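Local coordinates for lysyl oxidase (Pichia pastoris, PDB 1W7C), which probably oxidises primary amines, such as lysine side chains, to aldehydes, using a copper ion and a topaquinone cofactor formed from one of its own tyrosines, at residues T184-N196 and V205-G217. Numbering follows the deposited sequence.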
# COMPACT_ATOMS: atom_id res chain seq x y z
N THR A 184 -40.13 -23.11 -7.88
CA THR A 184 -41.55 -22.78 -7.77
C THR A 184 -42.05 -21.75 -8.78
O THR A 184 -43.26 -21.60 -8.97
CB THR A 184 -41.86 -22.24 -6.36
OG1 THR A 184 -41.18 -20.99 -6.18
CG2 THR A 184 -41.29 -23.14 -5.26
N GLY A 185 -41.13 -21.04 -9.43
CA GLY A 185 -41.45 -19.91 -10.29
C GLY A 185 -41.70 -18.57 -9.61
O GLY A 185 -41.85 -17.56 -10.28
N ALA A 186 -41.78 -18.56 -8.29
CA ALA A 186 -42.04 -17.34 -7.54
C ALA A 186 -40.85 -16.40 -7.49
O ALA A 186 -39.71 -16.83 -7.39
CB ALA A 186 -42.46 -17.70 -6.11
N THR A 187 -41.16 -15.11 -7.51
CA THR A 187 -40.20 -14.05 -7.32
C THR A 187 -40.66 -13.19 -6.17
O THR A 187 -41.74 -12.61 -6.22
CB THR A 187 -40.07 -13.21 -8.59
OG1 THR A 187 -39.72 -14.09 -9.68
CG2 THR A 187 -38.97 -12.11 -8.47
N VAL A 188 -39.83 -13.13 -5.14
CA VAL A 188 -40.10 -12.31 -3.97
C VAL A 188 -38.99 -11.29 -3.75
O VAL A 188 -37.94 -11.33 -4.39
CB VAL A 188 -40.34 -13.17 -2.71
CG1 VAL A 188 -41.42 -14.18 -2.97
CG2 VAL A 188 -39.04 -13.87 -2.28
N ASP A 189 -39.24 -10.37 -2.84
CA ASP A 189 -38.27 -9.33 -2.54
C ASP A 189 -38.58 -8.76 -1.16
O ASP A 189 -39.74 -8.71 -0.75
CB ASP A 189 -38.36 -8.25 -3.66
CG ASP A 189 -37.17 -7.34 -3.76
OD1 ASP A 189 -36.12 -7.57 -3.07
OD2 ASP A 189 -37.16 -6.37 -4.57
N TYR A 190 -37.53 -8.39 -0.45
CA TYR A 190 -37.66 -7.75 0.84
C TYR A 190 -37.47 -6.24 0.66
O TYR A 190 -37.03 -5.77 -0.39
CB TYR A 190 -36.63 -8.31 1.82
CG TYR A 190 -36.94 -9.73 2.27
CD1 TYR A 190 -36.52 -10.82 1.54
CD2 TYR A 190 -37.65 -9.98 3.44
CE1 TYR A 190 -36.79 -12.11 1.95
CE2 TYR A 190 -37.91 -11.28 3.88
CZ TYR A 190 -37.47 -12.34 3.13
OH TYR A 190 -37.74 -13.61 3.58
N GLY A 191 -37.80 -5.49 1.69
CA GLY A 191 -37.65 -4.05 1.67
C GLY A 191 -37.66 -3.44 3.05
O GLY A 191 -37.89 -4.13 4.06
N THR A 192 -37.33 -2.15 3.09
CA THR A 192 -37.35 -1.41 4.34
C THR A 192 -37.71 0.03 4.09
O THR A 192 -37.94 0.43 2.94
CB THR A 192 -35.98 -1.53 5.07
OG1 THR A 192 -36.12 -1.09 6.42
CG2 THR A 192 -34.90 -0.64 4.42
N CYS A 193 -37.75 0.81 5.17
CA CYS A 193 -38.00 2.24 5.09
C CYS A 193 -36.88 3.01 5.79
O CYS A 193 -36.34 2.56 6.81
CB CYS A 193 -39.34 2.60 5.74
SG CYS A 193 -40.79 1.80 5.03
N ASN A 194 -36.56 4.18 5.25
CA ASN A 194 -35.55 5.05 5.82
C ASN A 194 -36.12 6.46 5.94
O ASN A 194 -36.97 6.86 5.12
CB ASN A 194 -34.30 5.11 4.92
CG ASN A 194 -33.62 3.77 4.77
OD1 ASN A 194 -34.21 2.81 4.28
ND2 ASN A 194 -32.35 3.71 5.15
N ILE A 195 -35.68 7.21 6.94
CA ILE A 195 -36.16 8.58 7.12
C ILE A 195 -35.63 9.46 5.96
O ILE A 195 -34.47 9.34 5.58
CB ILE A 195 -35.68 9.15 8.48
CG1 ILE A 195 -36.11 8.25 9.66
CG2 ILE A 195 -36.16 10.59 8.65
CD1 ILE A 195 -37.56 8.18 9.91
N ASN A 196 -36.47 10.33 5.41
CA ASN A 196 -36.03 11.25 4.37
C ASN A 196 -35.12 12.30 4.97
O ASN A 196 -35.37 12.81 6.06
CB ASN A 196 -37.20 12.02 3.73
CG ASN A 196 -38.18 11.13 3.00
OD1 ASN A 196 -37.87 10.00 2.62
ND2 ASN A 196 -39.37 11.67 2.78
N VAL A 205 -30.19 6.53 8.46
CA VAL A 205 -31.43 6.53 9.23
C VAL A 205 -32.41 5.44 8.78
O VAL A 205 -33.57 5.71 8.45
CB VAL A 205 -32.07 7.94 9.22
CG1 VAL A 205 -31.31 8.86 10.15
CG2 VAL A 205 -32.07 8.53 7.81
N PRO A 206 -31.94 4.19 8.80
CA PRO A 206 -32.82 3.04 8.59
C PRO A 206 -33.73 2.85 9.79
O PRO A 206 -33.29 2.95 10.95
CB PRO A 206 -31.84 1.87 8.47
CG PRO A 206 -30.68 2.25 9.37
CD PRO A 206 -30.58 3.75 9.17
N THR A 207 -35.00 2.56 9.53
CA THR A 207 -36.02 2.52 10.60
C THR A 207 -36.20 1.20 11.33
O THR A 207 -36.84 1.17 12.37
CB THR A 207 -37.39 2.88 10.02
OG1 THR A 207 -37.79 1.92 9.04
CG2 THR A 207 -37.35 4.24 9.31
N GLY A 208 -35.70 0.11 10.76
CA GLY A 208 -35.96 -1.22 11.30
C GLY A 208 -37.35 -1.74 11.00
O GLY A 208 -37.77 -2.76 11.55
N PHE A 209 -38.07 -1.06 10.09
CA PHE A 209 -39.34 -1.61 9.60
C PHE A 209 -39.09 -2.32 8.28
O PHE A 209 -38.57 -1.72 7.35
CB PHE A 209 -40.37 -0.51 9.40
CG PHE A 209 -41.71 -1.04 9.01
CD1 PHE A 209 -42.56 -1.52 9.96
CD2 PHE A 209 -42.07 -1.14 7.68
CE1 PHE A 209 -43.76 -2.04 9.61
CE2 PHE A 209 -43.29 -1.69 7.32
CZ PHE A 209 -44.13 -2.14 8.29
N PHE A 210 -39.45 -3.59 8.20
CA PHE A 210 -39.18 -4.42 7.03
C PHE A 210 -40.46 -5.03 6.47
O PHE A 210 -41.48 -5.13 7.15
CB PHE A 210 -38.20 -5.54 7.39
CG PHE A 210 -36.94 -5.05 8.07
CD1 PHE A 210 -36.80 -5.12 9.44
CD2 PHE A 210 -35.93 -4.42 7.33
CE1 PHE A 210 -35.67 -4.62 10.06
CE2 PHE A 210 -34.79 -3.95 7.95
CZ PHE A 210 -34.66 -4.03 9.31
N PHE A 211 -40.38 -5.49 5.24
CA PHE A 211 -41.47 -6.15 4.58
C PHE A 211 -40.97 -7.08 3.49
O PHE A 211 -39.81 -7.03 3.09
CB PHE A 211 -42.49 -5.14 4.02
CG PHE A 211 -41.86 -4.04 3.23
CD1 PHE A 211 -41.63 -4.18 1.87
CD2 PHE A 211 -41.52 -2.83 3.83
CE1 PHE A 211 -41.02 -3.16 1.13
CE2 PHE A 211 -40.92 -1.82 3.12
CZ PHE A 211 -40.69 -1.97 1.76
N LYS A 212 -41.87 -7.93 3.02
CA LYS A 212 -41.60 -8.94 2.01
C LYS A 212 -42.80 -9.03 1.11
O LYS A 212 -43.93 -9.09 1.59
CB LYS A 212 -41.32 -10.30 2.64
CG LYS A 212 -40.88 -11.38 1.65
CD LYS A 212 -40.89 -12.76 2.29
CE LYS A 212 -40.44 -13.83 1.32
NZ LYS A 212 -40.53 -15.21 1.87
N PHE A 213 -42.56 -9.05 -0.19
CA PHE A 213 -43.63 -9.13 -1.17
C PHE A 213 -43.33 -10.11 -2.29
O PHE A 213 -42.19 -10.45 -2.55
CB PHE A 213 -44.02 -7.75 -1.73
CG PHE A 213 -42.89 -7.01 -2.42
CD1 PHE A 213 -42.79 -7.01 -3.79
CD2 PHE A 213 -41.95 -6.27 -1.68
CE1 PHE A 213 -41.79 -6.30 -4.43
CE2 PHE A 213 -40.93 -5.55 -2.32
CZ PHE A 213 -40.86 -5.57 -3.69
N ASP A 214 -44.40 -10.64 -2.86
CA ASP A 214 -44.36 -11.49 -4.03
C ASP A 214 -44.68 -10.62 -5.24
O ASP A 214 -45.74 -9.96 -5.30
CB ASP A 214 -45.40 -12.60 -3.90
CG ASP A 214 -45.31 -13.58 -5.02
OD1 ASP A 214 -45.47 -13.17 -6.16
OD2 ASP A 214 -45.14 -14.80 -4.85
N MET A 215 -43.75 -10.57 -6.18
CA MET A 215 -43.88 -9.78 -7.41
C MET A 215 -43.76 -10.69 -8.64
O MET A 215 -43.20 -10.28 -9.67
CB MET A 215 -42.81 -8.67 -7.42
CG MET A 215 -41.40 -9.17 -7.17
SD MET A 215 -40.12 -7.94 -7.51
CE MET A 215 -40.30 -7.74 -9.29
N THR A 216 -44.34 -11.88 -8.55
CA THR A 216 -44.27 -12.86 -9.65
C THR A 216 -45.15 -12.42 -10.82
O THR A 216 -46.29 -12.02 -10.64
CB THR A 216 -44.74 -14.23 -9.18
OG1 THR A 216 -43.99 -14.63 -8.02
CG2 THR A 216 -44.46 -15.32 -10.24
N GLY A 217 -44.59 -12.48 -12.02
CA GLY A 217 -45.34 -12.29 -13.25
C GLY A 217 -45.45 -10.84 -13.66
O GLY A 217 -45.14 -9.93 -12.89
O HOH W 1 -34.29 -0.53 8.41
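Lys212 runs across one face of the Tyr190 ring: its CG stands 3.8 Å from the ring centroid and 16° off the normal, a CH-pi contact. CG lies anti to the backbone N (chi1 -174°) and the chain stays extended, which carries CD on to 3.5 Å from Tyr190 OH. His353 also stacks on this tyrosine, so the ring has aromatic as well as aliphatic company. With an alanine here, the aliphatic chain of Lys212 would probably lose the surface it lies on and be freer to swing, and His353 would lose its stacking partner.

The other face of the sheet carries Phe211 and Phe213. Phe211 folds back over Gly191, whose CA sits 3.9 Å from the ring centroid; a side chain pointing from Gly191 to this face would run into Phe211 CE1. Phe213 does the same over Asp189, presenting its face to CB at 4.1 Å from the centroid. Both rings hold CG between the backbone N and carbonyl carbon, the rotamer that lays each over the neighbouring strand.

Asp189 with Phe213 (Phe213 N to Asp189 O 2.9 Å) and Gly191 with Phe211 are antiparallel hydrogen-bonded pairs, joining strands 187-195 and 209-214 between strands 170-180 and 224-230 of one antiparallel sheet. Beyond the corner at Gly208, Cys193 O accepts from both Thr207 N and OG1, the hydroxyl at 2.7 Å approaching from above the carbonyl plane. Thr207 OG1 in turn accepts from Phe209 N, an ST turn. Cys193 SG meets the Phe211 ring at its edge.

The chemistry is thus two-sided: Phe211 and Phe213 lie against helix 136-150 on one face, where the salt bridge of Asp189 with Lys142 supplies charge; on the other, Tyr190, Lys212 and Phe210 accompany Thr192, while the Cys193-Cys172 disulfide ties strand 187-195 to strand 170-180.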